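Local coordinates for aldehyde dehydrogenase (Burkholderia cenocepacia, PDB 4O6R), which probably oxidises aldehydes with NAD(P)+ as the electron acceptor and binds adenosine monophosphate, at residues Asp345-Gln350 / Thr375-Lys380. Numbering follows the deposited sequence. Where two conformers were deposited one is given.
Sequences DVAREQ and TIVEAK
A347 sets its methyl group against both branches of V377. CB of A347 lies 4.0 Å from CG1 of V377 and 4.2 Å from CG2, so the methyl faces the fork of the valine. Both CA-CB bonds point toward the opposite segment. V377 has CG1 anti to its backbone N (chi1 175°) and CG2 anti to its carbonyl carbon. This rotation presents both methyls to the helix. CA of A347 and CA of V377 are 7.3 Å apart, a close approach consistent with the small alanine side chain.

The second touch lies past the end of the helix. Q350 is the first residue to leave the helical backbone. Its carbonyl O lies 4.0 Å from CB of K380 and 4.1 Å from CD. K380 has an extended chain, and its aliphatic part passes this carbonyl in van der Waals contact only. No hydrogen bond joins the two segments. OE1 of Q350 accepts a hydrogen bond from the backbone N of R385.

The apolar pair is buried, whereas K380 is exposed. V386 of helix 385-388 also touches A347. V354 and F395, from the strands on either side of 375-378, touch V377. I376 points to the other face of the sheet and packs on F309, V310 and A313 of helix 302-315.

The contact thus seats the C-terminal end of helix 334-349 on one face of strand 375-378. It lies away from the AMP site. In the seven-stranded mixed sheet this strand runs antiparallel to edge strand 353-356 and parallel to 395-401. Helices 334-349 and 302-315 cover its opposite faces, an arrangement consistent with the alpha/beta catalytic domain of aldehyde dehydrogenases.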
ATOM      1  N   ASP A 345      25.777 -35.172 -25.769  1.00 15.66           N
ATOM      2  CA  ASP A 345      26.679 -35.266 -26.932  1.00 17.02           C
ATOM      3  C   ASP A 345      27.318 -33.922 -27.200  1.00 16.13           C
ATOM      4  O   ASP A 345      28.530 -33.845 -27.330  1.00 15.85           O
ATOM      5  CB  ASP A 345      25.945 -35.723 -28.201  1.00 18.77           C
ATOM      6  CG  ASP A 345      25.442 -37.156 -28.112  1.00 20.49           C
ATOM      7  OD1 ASP A 345      25.925 -37.917 -27.254  1.00 22.07           O
ATOM      8  OD2 ASP A 345      24.530 -37.514 -28.885  1.00 22.72           O
ATOM      9  N   VAL A 346      26.499 -32.869 -27.188  1.00 15.30           N
ATOM     10  CA  VAL A 346      26.985 -31.499 -27.377  1.00 15.07           C
ATOM     11  C   VAL A 346      28.041 -31.160 -26.318  1.00 14.70           C
ATOM     12  O   VAL A 346      29.085 -30.611 -26.631  1.00 15.15           O
ATOM     13  CB  VAL A 346      25.832 -30.455 -27.370  1.00 14.74           C
ATOM     14  CG1 VAL A 346      26.384 -29.034 -27.395  1.00 14.72           C
ATOM     15  CG2 VAL A 346      24.922 -30.646 -28.565  1.00 15.22           C
ATOM     16  N   ALA A 347      27.762 -31.490 -25.068  1.00 14.07           N
ATOM     17  CA  ALA A 347      28.668 -31.174 -23.986  1.00 13.90           C
ATOM     18  C   ALA A 347      30.042 -31.803 -24.236  1.00 14.42           C
ATOM     19  O   ALA A 347      31.062 -31.120 -24.143  1.00 13.72           O
ATOM     20  CB  ALA A 347      28.107 -31.650 -22.664  1.00 13.37           C
ATOM     21  N   ARG A 348      30.049 -33.096 -24.550  1.00 15.49           N
ATOM     22  CA  ARG A 348      31.312 -33.799 -24.820  1.00 16.74           C
ATOM     23  C   ARG A 348      32.034 -33.202 -26.053  1.00 17.41           C
ATOM     24  O   ARG A 348      33.258 -32.973 -26.028  1.00 17.39           O
ATOM     25  CB  ARG A 348      31.071 -35.307 -25.024  1.00 17.82           C
ATOM     26  CG  ARG A 348      30.576 -36.094 -23.812  1.00 18.24           C
ATOM     27  CD  ARG A 348      30.514 -37.599 -24.176  1.00 19.93           C
ATOM     28  NE  ARG A 348      29.706 -38.401 -23.226  1.00 20.56           N
ATOM     29  CZ  ARG A 348      30.182 -38.884 -22.082  1.00 21.73           C
ATOM     30  NH1 ARG A 348      31.452 -38.679 -21.760  1.00 23.82           N
ATOM     31  NH2 ARG A 348      29.418 -39.582 -21.251  1.00 21.26           N
ATOM     32  N   GLU A 349      31.275 -32.948 -27.125  1.00 17.78           N
ATOM     33  CA  GLU A 349      31.798 -32.317 -28.355  0.50 18.34           C
ATOM     34  C   GLU A 349      32.572 -31.035 -28.026  1.00 18.05           C
ATOM     35  O   GLU A 349      33.614 -30.743 -28.600  1.00 18.44           O
ATOM     36  CB  GLU A 349      30.657 -31.960 -29.334  0.50 18.76           C
ATOM     37  CG  GLU A 349      29.931 -33.118 -30.015  0.50 19.32           C
ATOM     38  CD  GLU A 349      28.533 -32.743 -30.532  0.50 19.50           C
ATOM     39  OE1 GLU A 349      27.681 -33.650 -30.664  0.50 20.13           O
ATOM     40  OE2 GLU A 349      28.252 -31.544 -30.797  0.50 19.60           O
ATOM     41  N   GLN A 350      32.061 -30.260 -27.085  1.00 17.49           N
ATOM     42  CA  GLN A 350      32.687 -28.983 -26.732  1.00 17.41           C
ATOM     43  C   GLN A 350      33.713 -29.094 -25.592  1.00 16.95           C
ATOM     44  O   GLN A 350      34.146 -28.081 -25.043  1.00 17.32           O
ATOM     45  CB  GLN A 350      31.620 -27.956 -26.384  1.00 17.35           C
ATOM     46  CG  GLN A 350      30.679 -27.681 -27.545  1.00 18.01           C
ATOM     47  CD  GLN A 350      30.050 -26.300 -27.477  1.00 18.06           C
ATOM     48  OE1 GLN A 350      29.414 -25.936 -26.487  1.00 16.98           O
ATOM     49  NE2 GLN A 350      30.218 -25.525 -28.543  1.00 18.56           N
ATOM     50  N   THR A 375      22.913 -35.883 -14.340  1.00 11.01           N
ATOM     51  CA  THR A 375      24.065 -35.618 -15.185  1.00 11.08           C
ATOM     52  C   THR A 375      24.743 -34.309 -14.731  1.00 10.75           C
ATOM     53  O   THR A 375      24.074 -33.297 -14.518  1.00 10.38           O
ATOM     54  CB  THR A 375      23.624 -35.547 -16.646  1.00 11.20           C
ATOM     55  OG1 THR A 375      23.039 -36.800 -17.034  1.00 11.61           O
ATOM     56  CG2 THR A 375      24.771 -35.266 -17.544  1.00 11.45           C
ATOM     57  N   ILE A 376      26.054 -34.387 -14.529  1.00 10.80           N
ATOM     58  CA  ILE A 376      26.892 -33.279 -14.101  1.00 10.86           C
ATOM     59  C   ILE A 376      28.036 -33.118 -15.097  1.00 11.32           C
ATOM     60  O   ILE A 376      28.810 -34.057 -15.298  1.00 11.71           O
ATOM     61  CB  ILE A 376      27.468 -33.552 -12.687  1.00 10.82           C
ATOM     62  CG1 ILE A 376      26.351 -33.683 -11.667  1.00 10.60           C
ATOM     63  CG2 ILE A 376      28.423 -32.437 -12.239  1.00 10.77           C
ATOM     64  CD1 ILE A 376      26.849 -34.190 -10.327  1.00 10.88           C
ATOM     65  N   VAL A 377      28.153 -31.930 -15.693  1.00 11.46           N
ATOM     66  CA  VAL A 377      29.160 -31.662 -16.703  1.00 12.17           C
ATOM     67  C   VAL A 377      29.951 -30.442 -16.303  1.00 12.82           C
ATOM     68  O   VAL A 377      29.369 -29.382 -16.084  1.00 12.68           O
ATOM     69  CB  VAL A 377      28.537 -31.351 -18.082  1.00 12.08           C
ATOM     70  CG1 VAL A 377      29.606 -30.952 -19.069  1.00 12.35           C
ATOM     71  CG2 VAL A 377      27.763 -32.539 -18.593  1.00 12.26           C
ATOM     72  N   GLU A 378      31.270 -30.579 -16.230  1.00 14.19           N
ATOM     73  CA  GLU A 378      32.106 -29.427 -16.025  1.00 15.76           C
ATOM     74  C   GLU A 378      32.441 -28.812 -17.377  1.00 15.99           C
ATOM     75  O   GLU A 378      33.047 -29.482 -18.218  1.00 15.54           O
ATOM     76  CB  GLU A 378      33.343 -29.778 -15.221  1.00 17.70           C
ATOM     77  CG  GLU A 378      34.134 -28.541 -14.842  1.00 20.37           C
ATOM     78  CD  GLU A 378      34.823 -28.618 -13.470  1.00 22.38           C
ATOM     79  OE1 GLU A 378      34.946 -29.693 -12.832  1.00 23.64           O
ATOM     80  OE2 GLU A 378      35.263 -27.554 -13.049  1.00 26.07           O
ATOM     81  N   ALA A 379      32.040 -27.555 -17.593  1.00 15.85           N
ATOM     82  CA  ALA A 379      32.205 -26.913 -18.913  1.00 17.36           C
ATOM     83  C   ALA A 379      33.564 -26.268 -19.069  1.00 19.51           C
ATOM     84  O   ALA A 379      34.140 -25.774 -18.106  1.00 20.81           O
ATOM     85  CB  ALA A 379      31.141 -25.873 -19.158  1.00 16.70           C
ATOM     86  N   LYS A 380      34.063 -26.259 -20.298  1.00 20.88           N
ATOM     87  CA  LYS A 380      35.343 -25.628 -20.595  1.00 22.34           C
ATOM     88  C   LYS A 380      35.229 -24.111 -20.487  1.00 22.41           C
ATOM     89  O   LYS A 380      36.147 -23.490 -19.992  1.00 23.86           O
ATOM     90  CB  LYS A 380      35.835 -26.085 -21.976  1.00 23.33           C
ATOM     91  CG  LYS A 380      37.244 -25.696 -22.359  1.00 24.32           C
ATOM     92  CD  LYS A 380      37.538 -26.166 -23.782  1.00 24.87           C
ATOM     93  CE  LYS A 380      38.875 -25.636 -24.292  1.00 25.71           C
ATOM     94  NZ  LYS A 380      38.983 -25.791 -25.767  1.00 26.29           N
TER